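Local atomic coordinates of transcriptional regulator (Corynebacterium diphtheriae, PDB entry 3LMM), a protein that probably regulates transcription, joining a Schlafen AlbA_2 region, a RecG-like C-terminal region and a helix-turn-helix-related segment in a single chain. Residues 138-143 and 359-364; 160-165 and 211-216; 350-355 and 370-375. All blocks are in the same frame, centred on the assembly; numbering follows the deposited sequence.

Contact 1 of 3, residues 138-143 and 359-364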
ATOM      1  N   ALA A 138      -9.115   0.371 -10.517  1.00 18.22           N
ATOM      2  CA  ALA A 138      -9.689  -0.963 -10.621  1.00 21.38           C
ATOM      3  C   ALA A 138     -10.343  -1.363  -9.297  1.00 21.31           C
ATOM      4  O   ALA A 138     -11.018  -2.392  -9.210  1.00 15.19           O
ATOM      5  CB  ALA A 138      -8.617  -1.970 -11.029  1.00 17.99           C
ATOM      6  N   GLU A 139     -10.138  -0.537  -8.270  1.00 20.52           N
ATOM      7  CA  GLU A 139     -10.711  -0.762  -6.933  1.00 22.44           C
ATOM      8  C   GLU A 139     -10.785   0.582  -6.230  1.00 19.68           C
ATOM      9  O   GLU A 139     -10.048   1.503  -6.576  1.00 23.50           O
ATOM     10  CB  GLU A 139      -9.838  -1.712  -6.117  1.00 14.77           C
ATOM     11  CG  GLU A 139      -8.418  -1.252  -5.966  1.00 22.83           C
ATOM     12  CD  GLU A 139      -7.543  -2.272  -5.275  1.00 28.25           C
ATOM     13  OE1 GLU A 139      -7.688  -2.448  -4.048  1.00 23.88           O
ATOM     14  OE2 GLU A 139      -6.714  -2.903  -5.965  1.00 28.03           O
ATOM     15  N   PRO A 140     -11.675   0.718  -5.240  1.00 17.72           N
ATOM     16  CA  PRO A 140     -11.788   1.996  -4.532  1.00 14.23           C
ATOM     17  C   PRO A 140     -10.474   2.550  -4.000  1.00 10.18           C
ATOM     18  O   PRO A 140      -9.642   1.825  -3.454  1.00  3.73           O
ATOM     19  CB  PRO A 140     -12.802   1.703  -3.425  1.00  8.22           C
ATOM     20  CG  PRO A 140     -12.734   0.217  -3.260  1.00 22.54           C
ATOM     21  CD  PRO A 140     -12.588  -0.282  -4.676  1.00 11.61           C
ATOM     22  N   ILE A 141     -10.298   3.854  -4.179  1.00 12.47           N
ATOM     23  CA  ILE A 141      -9.096   4.546  -3.731  1.00 16.81           C
ATOM     24  C   ILE A 141      -9.484   5.460  -2.576  1.00 21.26           C
ATOM     25  O   ILE A 141     -10.160   6.467  -2.786  1.00 20.74           O
ATOM     26  CB  ILE A 141      -8.491   5.415  -4.870  1.00 12.08           C
ATOM     27  CG1 ILE A 141      -8.274   4.567  -6.137  1.00 12.61           C
ATOM     28  CG2 ILE A 141      -7.188   6.018  -4.411  1.00  4.61           C
ATOM     29  CD1 ILE A 141      -7.537   3.236  -5.889  1.00 15.81           C
ATOM     30  N   GLU A 142      -9.072   5.105  -1.362  1.00 21.50           N
ATOM     31  CA  GLU A 142      -9.381   5.919  -0.190  1.00 28.79           C
ATOM     32  C   GLU A 142      -8.450   7.121  -0.133  1.00 28.99           C
ATOM     33  O   GLU A 142      -7.274   7.006  -0.470  1.00 33.88           O
ATOM     34  CB  GLU A 142      -9.246   5.076   1.076  1.00 31.36           C
ATOM     35  CG  GLU A 142     -10.484   4.239   1.345  1.00 54.80           C
ATOM     36  CD  GLU A 142     -10.186   2.932   2.064  1.00 62.79           C
ATOM     37  OE1 GLU A 142     -11.160   2.257   2.482  1.00 54.64           O
ATOM     38  OE2 GLU A 142      -8.990   2.581   2.202  1.00 64.84           O
ATOM     39  N   ASP A 143      -8.966   8.274   0.283  1.00 23.26           N
ATOM     40  CA  ASP A 143      -8.133   9.468   0.329  1.00 22.07           C
ATOM     41  C   ASP A 143      -7.322   9.599   1.615  1.00 22.02           C
ATOM     42  O   ASP A 143      -7.316   8.704   2.453  1.00 19.90           O
ATOM     43  CB  ASP A 143      -8.975  10.726   0.117  1.00 20.50           C
ATOM     44  CG  ASP A 143     -10.013  10.927   1.196  1.00 23.13           C
ATOM     45  OD1 ASP A 143      -9.860  10.361   2.296  1.00 20.37           O
ATOM     46  OD2 ASP A 143     -10.985  11.669   0.947  1.00 29.49           O
ATOM     47  N   LEU A 359     -10.529  -8.768  -4.903  1.00 12.14           N
ATOM     48  CA  LEU A 359     -10.202  -9.544  -3.703  1.00 13.13           C
ATOM     49  C   LEU A 359      -9.491  -8.659  -2.702  1.00 15.03           C
ATOM     50  O   LEU A 359      -9.774  -8.701  -1.503  1.00 14.00           O
ATOM     51  CB  LEU A 359      -9.282 -10.720  -4.055  1.00 16.39           C
ATOM     52  CG  LEU A 359      -9.295 -12.049  -3.281  1.00  8.54           C
ATOM     53  CD1 LEU A 359      -7.863 -12.398  -2.912  1.00  1.00           C
ATOM     54  CD2 LEU A 359     -10.174 -11.973  -2.048  1.00  1.00           C
ATOM     55  N   ALA A 360      -8.548  -7.871  -3.201  1.00 15.64           N
ATOM     56  CA  ALA A 360      -7.802  -6.977  -2.341  1.00 12.31           C
ATOM     57  C   ALA A 360      -8.787  -6.067  -1.637  1.00 15.66           C
ATOM     58  O   ALA A 360      -8.840  -6.037  -0.410  1.00 20.62           O
ATOM     59  CB  ALA A 360      -6.821  -6.154  -3.149  1.00  8.11           C
ATOM     60  N   ASP A 361      -9.596  -5.344  -2.402  1.00 14.47           N
ATOM     61  CA  ASP A 361     -10.539  -4.450  -1.761  1.00 18.30           C
ATOM     62  C   ASP A 361     -11.403  -5.110  -0.688  1.00 20.81           C
ATOM     63  O   ASP A 361     -11.666  -4.501   0.346  1.00 29.16           O
ATOM     64  CB  ASP A 361     -11.462  -3.782  -2.762  1.00 15.33           C
ATOM     65  CG  ASP A 361     -12.454  -2.879  -2.075  1.00 28.06           C
ATOM     66  OD1 ASP A 361     -12.002  -1.875  -1.482  1.00 21.72           O
ATOM     67  OD2 ASP A 361     -13.672  -3.183  -2.097  1.00 31.19           O
ATOM     68  N   LEU A 362     -11.854  -6.338  -0.932  1.00 17.44           N
ATOM     69  CA  LEU A 362     -12.687  -7.025   0.040  1.00 12.51           C
ATOM     70  C   LEU A 362     -11.951  -7.194   1.358  1.00 16.75           C
ATOM     71  O   LEU A 362     -12.552  -7.068   2.427  1.00 19.49           O
ATOM     72  CB  LEU A 362     -13.117  -8.390  -0.489  1.00  5.21           C
ATOM     73  CG  LEU A 362     -14.132  -9.148   0.372  1.00  3.10           C
ATOM     74  CD1 LEU A 362     -15.417  -8.347   0.526  1.00  1.00           C
ATOM     75  CD2 LEU A 362     -14.408 -10.496  -0.271  1.00  1.46           C
ATOM     76  N   TYR A 363     -10.652  -7.478   1.296  1.00 18.50           N
ATOM     77  CA  TYR A 363      -9.866  -7.652   2.528  1.00 23.67           C
ATOM     78  C   TYR A 363      -9.724  -6.322   3.268  1.00 22.77           C
ATOM     79  O   TYR A 363      -9.681  -6.292   4.495  1.00 19.18           O
ATOM     80  CB  TYR A 363      -8.480  -8.227   2.206  1.00 16.24           C
ATOM     81  CG  TYR A 363      -8.426  -9.735   2.165  1.00 12.70           C
ATOM     82  CD1 TYR A 363      -8.281 -10.487   3.333  1.00 13.30           C
ATOM     83  CD2 TYR A 363      -8.501 -10.411   0.955  1.00 17.77           C
ATOM     84  CE1 TYR A 363      -8.206 -11.885   3.290  1.00 10.83           C
ATOM     85  CE2 TYR A 363      -8.429 -11.800   0.897  1.00 21.52           C
ATOM     86  CZ  TYR A 363      -8.278 -12.537   2.062  1.00 21.15           C
ATOM     87  OH  TYR A 363      -8.176 -13.915   1.959  1.00 16.53           O
ATOM     88  N   ARG A 364      -9.646  -5.235   2.504  1.00 21.00           N
ATOM     89  CA  ARG A 364      -9.544  -3.896   3.060  1.00 25.22           C
ATOM     90  C   ARG A 364     -10.850  -3.590   3.773  1.00 26.68           C
ATOM     91  O   ARG A 364     -10.861  -3.069   4.888  1.00 31.37           O
ATOM     92  CB  ARG A 364      -9.349  -2.865   1.951  1.00 31.90           C
ATOM     93  CG  ARG A 364      -7.936  -2.347   1.782  1.00 45.18           C
ATOM     94  CD  ARG A 364      -7.430  -1.647   3.043  1.00 59.27           C
ATOM     95  NE  ARG A 364      -8.245  -0.503   3.451  1.00 60.80           N
ATOM     96  CZ  ARG A 364      -7.913   0.338   4.426  1.00 64.90           C
ATOM     97  NH1 ARG A 364      -6.778   0.172   5.096  1.00 61.82           N
ATOM     98  NH2 ARG A 364      -8.722   1.340   4.742  1.00 66.50           N
TER
HETATM   99  O   HOH W   1      -9.285  -1.343  -2.133  1.00 31.27           O
HETATM  100  O   HOH W   2     -11.634   1.058   4.793  1.00 18.93           O

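Contact 2 of 3, residues 160-165 and 211-216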
ATOM      1  N   ASP A 160     -20.642   4.276  -0.581  1.00 29.23           N
ATOM      2  CA  ASP A 160     -20.285   3.014   0.054  1.00 34.14           C
ATOM      3  C   ASP A 160     -19.759   1.998  -0.964  1.00 32.90           C
ATOM      4  O   ASP A 160     -20.062   2.072  -2.161  1.00 23.04           O
ATOM      5  CB  ASP A 160     -21.478   2.438   0.853  1.00 33.90           C
ATOM      6  CG  ASP A 160     -22.735   2.249   0.008  1.00 41.80           C
ATOM      7  OD1 ASP A 160     -22.779   1.313  -0.819  1.00 50.66           O
ATOM      8  OD2 ASP A 160     -23.691   3.036   0.171  1.00 48.77           O
ATOM      9  N   ARG A 161     -18.946   1.064  -0.484  1.00 28.07           N
ATOM     10  CA  ARG A 161     -18.381   0.041  -1.352  1.00 30.72           C
ATOM     11  C   ARG A 161     -19.470  -0.687  -2.132  1.00 29.26           C
ATOM     12  O   ARG A 161     -19.302  -1.007  -3.313  1.00 17.58           O
ATOM     13  CB  ARG A 161     -17.574  -0.964  -0.529  1.00 32.75           C
ATOM     14  CG  ARG A 161     -16.178  -0.498  -0.179  1.00 27.49           C
ATOM     15  CD  ARG A 161     -15.390  -1.619   0.455  1.00 27.28           C
ATOM     16  NE  ARG A 161     -13.965  -1.353   0.401  1.00 28.73           N
ATOM     17  CZ  ARG A 161     -13.378  -0.334   1.011  1.00 28.03           C
ATOM     18  NH1 ARG A 161     -12.072  -0.158   0.901  1.00 38.25           N
ATOM     19  NH2 ARG A 161     -14.096   0.507   1.735  1.00 32.71           N
ATOM     20  N   ALA A 162     -20.584  -0.941  -1.451  1.00 31.28           N
ATOM     21  CA  ALA A 162     -21.738  -1.630  -2.025  1.00 31.39           C
ATOM     22  C   ALA A 162     -22.175  -1.021  -3.349  1.00 34.47           C
ATOM     23  O   ALA A 162     -22.374  -1.740  -4.336  1.00 29.49           O
ATOM     24  CB  ALA A 162     -22.897  -1.591  -1.042  1.00 29.55           C
ATOM     25  N   GLU A 163     -22.333   0.305  -3.360  1.00 36.04           N
ATOM     26  CA  GLU A 163     -22.750   1.017  -4.564  1.00 35.48           C
ATOM     27  C   GLU A 163     -21.561   1.109  -5.513  1.00 32.11           C
ATOM     28  O   GLU A 163     -21.681   0.795  -6.691  1.00 34.10           O
ATOM     29  CB  GLU A 163     -23.261   2.433  -4.226  1.00 38.44           C
ATOM     30  CG  GLU A 163     -24.284   3.014  -5.233  1.00 42.24           C
ATOM     31  CD  GLU A 163     -24.643   4.494  -4.959  1.00 55.72           C
ATOM     32  OE1 GLU A 163     -24.818   4.886  -3.776  1.00 56.67           O
ATOM     33  OE2 GLU A 163     -24.780   5.272  -5.934  1.00 50.12           O
ATOM     34  N   TRP A 164     -20.403   1.503  -4.999  1.00 20.03           N
ATOM     35  CA  TRP A 164     -19.249   1.627  -5.871  1.00 27.00           C
ATOM     36  C   TRP A 164     -19.001   0.428  -6.780  1.00 28.73           C
ATOM     37  O   TRP A 164     -18.707   0.591  -7.975  1.00 27.89           O
ATOM     38  CB  TRP A 164     -17.974   1.860  -5.090  1.00 18.49           C
ATOM     39  CG  TRP A 164     -16.869   2.269  -6.006  1.00 19.46           C
ATOM     40  CD1 TRP A 164     -16.608   3.524  -6.439  1.00 18.67           C
ATOM     41  CD2 TRP A 164     -15.887   1.418  -6.616  1.00 20.32           C
ATOM     42  NE1 TRP A 164     -15.521   3.519  -7.275  1.00 26.96           N
ATOM     43  CE2 TRP A 164     -15.058   2.237  -7.402  1.00 21.71           C
ATOM     44  CE3 TRP A 164     -15.626   0.044  -6.569  1.00 27.02           C
ATOM     45  CZ2 TRP A 164     -13.985   1.735  -8.141  1.00 21.12           C
ATOM     46  CZ3 TRP A 164     -14.558  -0.456  -7.304  1.00 29.84           C
ATOM     47  CH2 TRP A 164     -13.751   0.392  -8.079  1.00 20.02           C
ATOM     48  N   TRP A 165     -19.090  -0.774  -6.226  1.00 21.12           N
ATOM     49  CA  TRP A 165     -18.830  -1.947  -7.034  1.00 23.23           C
ATOM     50  C   TRP A 165     -19.882  -2.261  -8.075  1.00 29.19           C
ATOM     51  O   TRP A 165     -19.536  -2.501  -9.233  1.00 29.16           O
ATOM     52  CB  TRP A 165     -18.571  -3.162  -6.152  1.00 14.06           C
ATOM     53  CG  TRP A 165     -17.208  -3.123  -5.558  1.00 18.71           C
ATOM     54  CD1 TRP A 165     -16.884  -2.794  -4.275  1.00 24.97           C
ATOM     55  CD2 TRP A 165     -15.969  -3.381  -6.229  1.00 18.43           C
ATOM     56  NE1 TRP A 165     -15.521  -2.833  -4.103  1.00 16.76           N
ATOM     57  CE2 TRP A 165     -14.935  -3.190  -5.287  1.00 20.74           C
ATOM     58  CE3 TRP A 165     -15.632  -3.754  -7.534  1.00 23.19           C
ATOM     59  CZ2 TRP A 165     -13.584  -3.360  -5.610  1.00 25.46           C
ATOM     60  CZ3 TRP A 165     -14.289  -3.924  -7.860  1.00 23.04           C
ATOM     61  CH2 TRP A 165     -13.279  -3.727  -6.899  1.00 27.65           C
ATOM     62  N   LEU A 211     -23.898  -7.139   6.284  1.00 22.51           N
ATOM     63  CA  LEU A 211     -22.455  -7.141   6.485  1.00 22.69           C
ATOM     64  C   LEU A 211     -21.832  -7.445   5.130  1.00 25.92           C
ATOM     65  O   LEU A 211     -21.116  -6.625   4.554  1.00 18.27           O
ATOM     66  CB  LEU A 211     -22.047  -8.230   7.476  1.00 22.33           C
ATOM     67  CG  LEU A 211     -20.638  -8.205   8.087  1.00  8.18           C
ATOM     68  CD1 LEU A 211     -20.453  -9.479   8.872  1.00  1.00           C
ATOM     69  CD2 LEU A 211     -19.571  -8.083   7.030  1.00  8.38           C
ATOM     70  N   LEU A 212     -22.122  -8.644   4.634  1.00 25.35           N
ATOM     71  CA  LEU A 212     -21.615  -9.086   3.351  1.00 25.87           C
ATOM     72  C   LEU A 212     -21.881  -8.024   2.285  1.00 25.42           C
ATOM     73  O   LEU A 212     -21.051  -7.804   1.409  1.00 35.80           O
ATOM     74  CB  LEU A 212     -22.258 -10.427   2.958  1.00 22.08           C
ATOM     75  CG  LEU A 212     -21.946 -11.670   3.819  1.00 26.14           C
ATOM     76  CD1 LEU A 212     -22.868 -12.817   3.424  1.00  4.70           C
ATOM     77  CD2 LEU A 212     -20.479 -12.085   3.663  1.00 14.20           C
ATOM     78  N   ARG A 213     -23.029  -7.359   2.364  1.00 18.62           N
ATOM     79  CA  ARG A 213     -23.369  -6.317   1.397  1.00 24.04           C
ATOM     80  C   ARG A 213     -22.573  -5.043   1.660  1.00 21.20           C
ATOM     81  O   ARG A 213     -22.206  -4.324   0.729  1.00 15.03           O
ATOM     82  CB  ARG A 213     -24.861  -6.008   1.469  1.00 31.38           C
ATOM     83  CG  ARG A 213     -25.272  -4.751   0.739  1.00 28.20           C
ATOM     84  CD  ARG A 213     -26.779  -4.633   0.724  1.00 35.98           C
ATOM     85  NE  ARG A 213     -27.385  -5.659  -0.119  1.00 43.48           N
ATOM     86  CZ  ARG A 213     -28.266  -6.560   0.310  1.00 53.62           C
ATOM     87  NH1 ARG A 213     -28.769  -7.458  -0.537  1.00 34.74           N
ATOM     88  NH2 ARG A 213     -28.640  -6.566   1.587  1.00 54.72           N
ATOM     89  N   GLY A 214     -22.315  -4.775   2.934  1.00 18.44           N
ATOM     90  CA  GLY A 214     -21.569  -3.592   3.313  1.00 18.45           C
ATOM     91  C   GLY A 214     -20.166  -3.584   2.750  1.00 11.62           C
ATOM     92  O   GLY A 214     -19.701  -2.551   2.287  1.00 18.77           O
ATOM     93  N   ILE A 215     -19.500  -4.736   2.789  1.00 18.18           N
ATOM     94  CA  ILE A 215     -18.137  -4.884   2.279  1.00 20.53           C
ATOM     95  C   ILE A 215     -18.094  -5.025   0.757  1.00 22.61           C
ATOM     96  O   ILE A 215     -17.017  -5.157   0.166  1.00 31.46           O
ATOM     97  CB  ILE A 215     -17.427  -6.119   2.910  1.00 22.63           C
ATOM     98  CG1 ILE A 215     -18.297  -7.368   2.747  1.00 21.12           C
ATOM     99  CG2 ILE A 215     -17.135  -5.857   4.391  1.00 27.87           C
ATOM    100  CD1 ILE A 215     -17.764  -8.593   3.475  1.00 16.07           C
ATOM    101  N   GLY A 216     -19.273  -5.004   0.134  1.00 25.17           N
ATOM    102  CA  GLY A 216     -19.380  -5.125  -1.312  1.00 23.66           C
ATOM    103  C   GLY A 216     -19.316  -6.555  -1.823  1.00 24.23           C
ATOM    104  O   GLY A 216     -19.069  -6.795  -3.000  1.00 23.62           O
TER

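Contact 3 of 3, residues 350-355 and 370-375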
ATOM      1  N   SER A 350       7.460  -1.298  -4.679  1.00 72.88           N
ATOM      2  CA  SER A 350       6.877  -0.091  -5.243  1.00 66.45           C
ATOM      3  C   SER A 350       5.558  -0.385  -5.941  1.00 59.76           C
ATOM      4  O   SER A 350       4.729   0.502  -6.117  1.00 54.99           O
ATOM      5  CB  SER A 350       7.857   0.540  -6.234  1.00 71.96           C
ATOM      6  OG  SER A 350       8.161  -0.364  -7.287  1.00 83.20           O
ATOM      7  N   ASN A 351       5.369  -1.635  -6.341  1.00 56.06           N
ATOM      8  CA  ASN A 351       4.140  -2.027  -7.012  1.00 60.14           C
ATOM      9  C   ASN A 351       2.948  -1.750  -6.109  1.00 58.13           C
ATOM     10  O   ASN A 351       3.083  -1.732  -4.884  1.00 53.62           O
ATOM     11  CB  ASN A 351       4.180  -3.515  -7.360  1.00 68.22           C
ATOM     12  CG  ASN A 351       2.911  -3.987  -8.045  1.00 72.83           C
ATOM     13  OD1 ASN A 351       2.542  -3.484  -9.108  1.00 66.48           O
ATOM     14  ND2 ASN A 351       2.239  -4.961  -7.439  1.00 79.00           N
ATOM     15  N   ARG A 352       1.785  -1.531  -6.722  1.00 54.77           N
ATOM     16  CA  ARG A 352       0.554  -1.265  -5.982  1.00 51.83           C
ATOM     17  C   ARG A 352      -0.651  -1.991  -6.583  1.00 54.24           C
ATOM     18  O   ARG A 352      -1.600  -2.315  -5.864  1.00 59.60           O
ATOM     19  CB  ARG A 352       0.285   0.243  -5.916  1.00 49.16           C
ATOM     20  CG  ARG A 352       1.279   1.021  -5.062  1.00 43.79           C
ATOM     21  CD  ARG A 352       1.270   0.569  -3.609  1.00 41.92           C
ATOM     22  NE  ARG A 352       2.124   1.411  -2.776  1.00 63.05           N
ATOM     23  CZ  ARG A 352       3.455   1.343  -2.732  1.00 64.45           C
ATOM     24  NH1 ARG A 352       4.102   0.454  -3.475  1.00 61.38           N
ATOM     25  NH2 ARG A 352       4.142   2.181  -1.957  1.00 59.31           N
ATOM     26  N   ALA A 353      -0.607  -2.252  -7.892  1.00 56.91           N
ATOM     27  CA  ALA A 353      -1.694  -2.961  -8.592  1.00 58.23           C
ATOM     28  C   ALA A 353      -1.669  -4.470  -8.291  1.00 57.03           C
ATOM     29  O   ALA A 353      -0.741  -5.180  -8.686  1.00 51.50           O
ATOM     30  CB  ALA A 353      -1.593  -2.731 -10.101  1.00 44.56           C
ATOM     31  N   ALA A 354      -2.709  -4.947  -7.605  1.00 48.38           N
ATOM     32  CA  ALA A 354      -2.818  -6.354  -7.235  1.00 40.61           C
ATOM     33  C   ALA A 354      -3.408  -7.194  -8.357  1.00 32.43           C
ATOM     34  O   ALA A 354      -4.065  -6.668  -9.245  1.00 32.18           O
ATOM     35  CB  ALA A 354      -3.663  -6.494  -5.984  1.00 41.30           C
ATOM     36  N   ARG A 355      -3.158  -8.498  -8.308  1.00 23.46           N
ATOM     37  CA  ARG A 355      -3.667  -9.406  -9.322  1.00 20.26           C
ATOM     38  C   ARG A 355      -5.195  -9.367  -9.308  1.00 24.16           C
ATOM     39  O   ARG A 355      -5.853  -9.237 -10.348  1.00 25.89           O
ATOM     40  CB  ARG A 355      -3.196 -10.833  -9.048  1.00 13.05           C
ATOM     41  CG  ARG A 355      -3.693 -11.865 -10.045  1.00 16.85           C
ATOM     42  CD  ARG A 355      -3.462 -13.265  -9.529  1.00 18.06           C
ATOM     43  NE  ARG A 355      -2.058 -13.516  -9.213  1.00 37.32           N
ATOM     44  CZ  ARG A 355      -1.088 -13.623 -10.119  1.00 40.46           C
ATOM     45  NH1 ARG A 355       0.170 -13.846  -9.745  1.00 33.49           N
ATOM     46  NH2 ARG A 355      -1.372 -13.508 -11.409  1.00 46.93           N
ATOM     47  N   ASP A 370      -3.613  -3.226   5.240  1.00 49.87           N
ATOM     48  CA  ASP A 370      -3.377  -1.785   5.117  1.00 58.38           C
ATOM     49  C   ASP A 370      -3.536  -1.384   3.654  1.00 63.81           C
ATOM     50  O   ASP A 370      -3.740  -2.247   2.804  1.00 70.51           O
ATOM     51  CB  ASP A 370      -1.956  -1.448   5.564  1.00 69.85           C
ATOM     52  CG  ASP A 370      -1.811  -1.387   7.071  1.00 77.18           C
ATOM     53  OD1 ASP A 370      -0.689  -1.645   7.561  1.00 72.09           O
ATOM     54  OD2 ASP A 370      -2.807  -1.061   7.764  1.00 79.39           O
ATOM     55  N   LYS A 371      -3.430  -0.086   3.360  1.00 64.46           N
ATOM     56  CA  LYS A 371      -3.554   0.390   1.984  1.00 65.76           C
ATOM     57  C   LYS A 371      -2.904  -0.588   1.008  1.00 75.95           C
ATOM     58  O   LYS A 371      -3.592  -1.186   0.185  1.00 88.99           O
ATOM     59  CB  LYS A 371      -2.912   1.762   1.804  1.00 57.17           C
ATOM     60  CG  LYS A 371      -3.852   2.938   2.021  1.00 62.12           C
ATOM     61  CD  LYS A 371      -3.439   4.131   1.137  1.00 60.46           C
ATOM     62  CE  LYS A 371      -1.978   4.537   1.361  1.00 52.54           C
ATOM     63  NZ  LYS A 371      -1.490   5.506   0.348  1.00 29.39           N
ATOM     64  N   GLN A 372      -1.587  -0.749   1.083  1.00 70.94           N
ATOM     65  CA  GLN A 372      -0.912  -1.699   0.202  1.00 77.00           C
ATOM     66  C   GLN A 372       0.575  -1.724   0.458  1.00 70.27           C
ATOM     67  O   GLN A 372       1.095  -2.639   1.101  1.00 67.06           O
ATOM     68  CB  GLN A 372      -1.171  -1.371  -1.279  1.00 88.75           C
ATOM     69  CG  GLN A 372      -0.443  -2.295  -2.299  1.00 97.21           C
ATOM     70  CD  GLN A 372      -0.956  -3.748  -2.338  1.00 95.96           C
ATOM     71  OE1 GLN A 372      -2.113  -4.005  -2.686  1.00 92.20           O
ATOM     72  NE2 GLN A 372      -0.085  -4.698  -1.988  1.00 81.34           N
ATOM     73  N   GLY A 373       1.263  -0.722  -0.068  1.00 68.32           N
ATOM     74  CA  GLY A 373       2.693  -0.651   0.126  1.00 74.57           C
ATOM     75  C   GLY A 373       2.984  -0.659   1.611  1.00 74.13           C
ATOM     76  O   GLY A 373       4.007  -1.184   2.056  1.00 81.16           O
ATOM     77  N   VAL A 374       2.073  -0.078   2.387  1.00 66.98           N
ATOM     78  CA  VAL A 374       2.247  -0.027   3.827  1.00 57.73           C
ATOM     79  C   VAL A 374       2.517  -1.434   4.355  1.00 58.39           C
ATOM     80  O   VAL A 374       3.377  -1.625   5.213  1.00 59.23           O
ATOM     81  CB  VAL A 374       0.996   0.548   4.524  1.00 49.15           C
ATOM     82  CG1 VAL A 374       1.285   0.768   6.000  1.00 57.56           C
ATOM     83  CG2 VAL A 374       0.583   1.850   3.865  1.00 33.52           C
ATOM     84  N   GLY A 375       1.786  -2.411   3.821  1.00 58.93           N
ATOM     85  CA  GLY A 375       1.950  -3.790   4.243  1.00 46.66           C
ATOM     86  C   GLY A 375       3.379  -4.279   4.118  1.00 44.34           C
ATOM     87  O   GLY A 375       4.077  -4.459   5.117  1.00 42.79           O
TER

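Contact 1 of 3, residues 138-143 and 359-364
E142 and R364 join a loop of the Schlafen AlbA_2 region to helix 357-365 of the RecG-like region, a loop-on-helix contact between parts of the chain more than 200 residues apart. The charged interaction is a salt bridge, with E142 OE2 2.8 Å from R364 NH2. The two side chains reach for each other across the gap. E142 is extended beyond CG, whereas in R364 the bends at chi2 and chi3 shorten the reach and bring NH2 to the carboxylate; the two planes stand 74° apart. Van der Waals contact is lighter: the carboxylate oxygen OE1 of E139 rests against the A360 methyl, 3.9 Å from its CB, while P140 packs on W164 and W165 of helix 161-171. Water mediates the third kind of interaction. Water 1 sits between two acidic side chains, 2.7 Å from E139 OE1 and 2.8 Å from D361 OD1, though its protons cannot serve every acceptor around it. R161 forms salt bridges with both D361 and E142, which would partly offset this gathering of acids. Beside the direct bridge, water 2 donates to E142 OE1 at 2.6 Å and accepts from R364 NH2 at 2.9 Å.

Contact 2 of 3, residues 160-165 and 211-216
R161 places CG beside its backbone N and anti to the carbonyl carbon (chi1 -81°); extended from CG to NE, the chain lays its aliphatic part along the backbone of 214-215. R161 CB lies 3.9 Å from G214 O, and CD reaches the same distance from I215 O. The arrangement sets a capped helix start against a helix end: the first turn of helix 161-171 meets the Schellman motif that closes helix 208-214. G216 turns the chain there with a positive phi of 82°, and I215 and G216 bond back to L211 and R213. With no side chain at G216, the backbones come near each other, A162 CA and G216 CA being 4.3 Å apart. A162 CB touches R213 O at 3.3 Å, close to the base of the R213 side chain, whose guanidinium pairs with E209. The charged end of R161 goes on past this junction to its partner D361. W164 CZ3 lies over the centre of the W165 ring, one edge toward the other's face. At the helix start, E163 N gives a capping bond to D160 OD1, 2.8 Å long and met nearly along the C-O axis.

Contact 3 of 3, residues 350-355 and 370-375
R352 and Q372 run antiparallel, side by side, and the close part of the contact lies where their methylene groups meet, R352 CD being 3.6 Å from Q372 CG. Q372 is set for this by a CG anti to the backbone N (chi1 178°). Next to it the R352 guanidinium lies flat on the backbone of G373, whose CA sits 3.5 Å above the plane and over the centre of the group; the bare glycine leaves room for that face. The bend of R352 at chi2 brings NH1 to N351 O in a 2.8 Å hydrogen bond, with the donor standing above the carbonyl plane, and NE is taken by a salt bridge with D114. Q372 leads into helix 373-385, and the G-V-G sequence 373-375 lies at its start, consistent, in this RecG-like family, with a glycine-rich motif of the GHKL ATPase type; loop 350-355 passes the N-terminal end of the helix. Away from the arginine the fit is slacker. A354 CB comes no nearer than 4.4 Å to Q372 OE1, and the solvent-exposed A353 points its methyl away from 370-375. The loop holds its own shape on this side, N351 ND2 donating to A353 O at 3.2 Å.

Overall arrangement
Contact 1 is the middle member of the set: its centre lies 11 Å from that of contact 2 and 10 Å from that of contact 3, whereas the centres of contacts 2 and 3 are 21 Å apart and their nearest atoms about 9 Å. D361 couples contacts 1 and 2, its OD1 lying 2.8 Å from R161 NE and its OD2, probably as acceptor, 2.8 Å from W165 NE1; P140 CD also packs on W164 CZ3 at 3.3 Å. Contacts 1 and 3 meet more lightly, through A360 CB and A354 CB at 4.3 Å and R364 CD on D370 O at 3.7 Å. The cobalt ion is bound at D41, F42 and D90, outside all six segments.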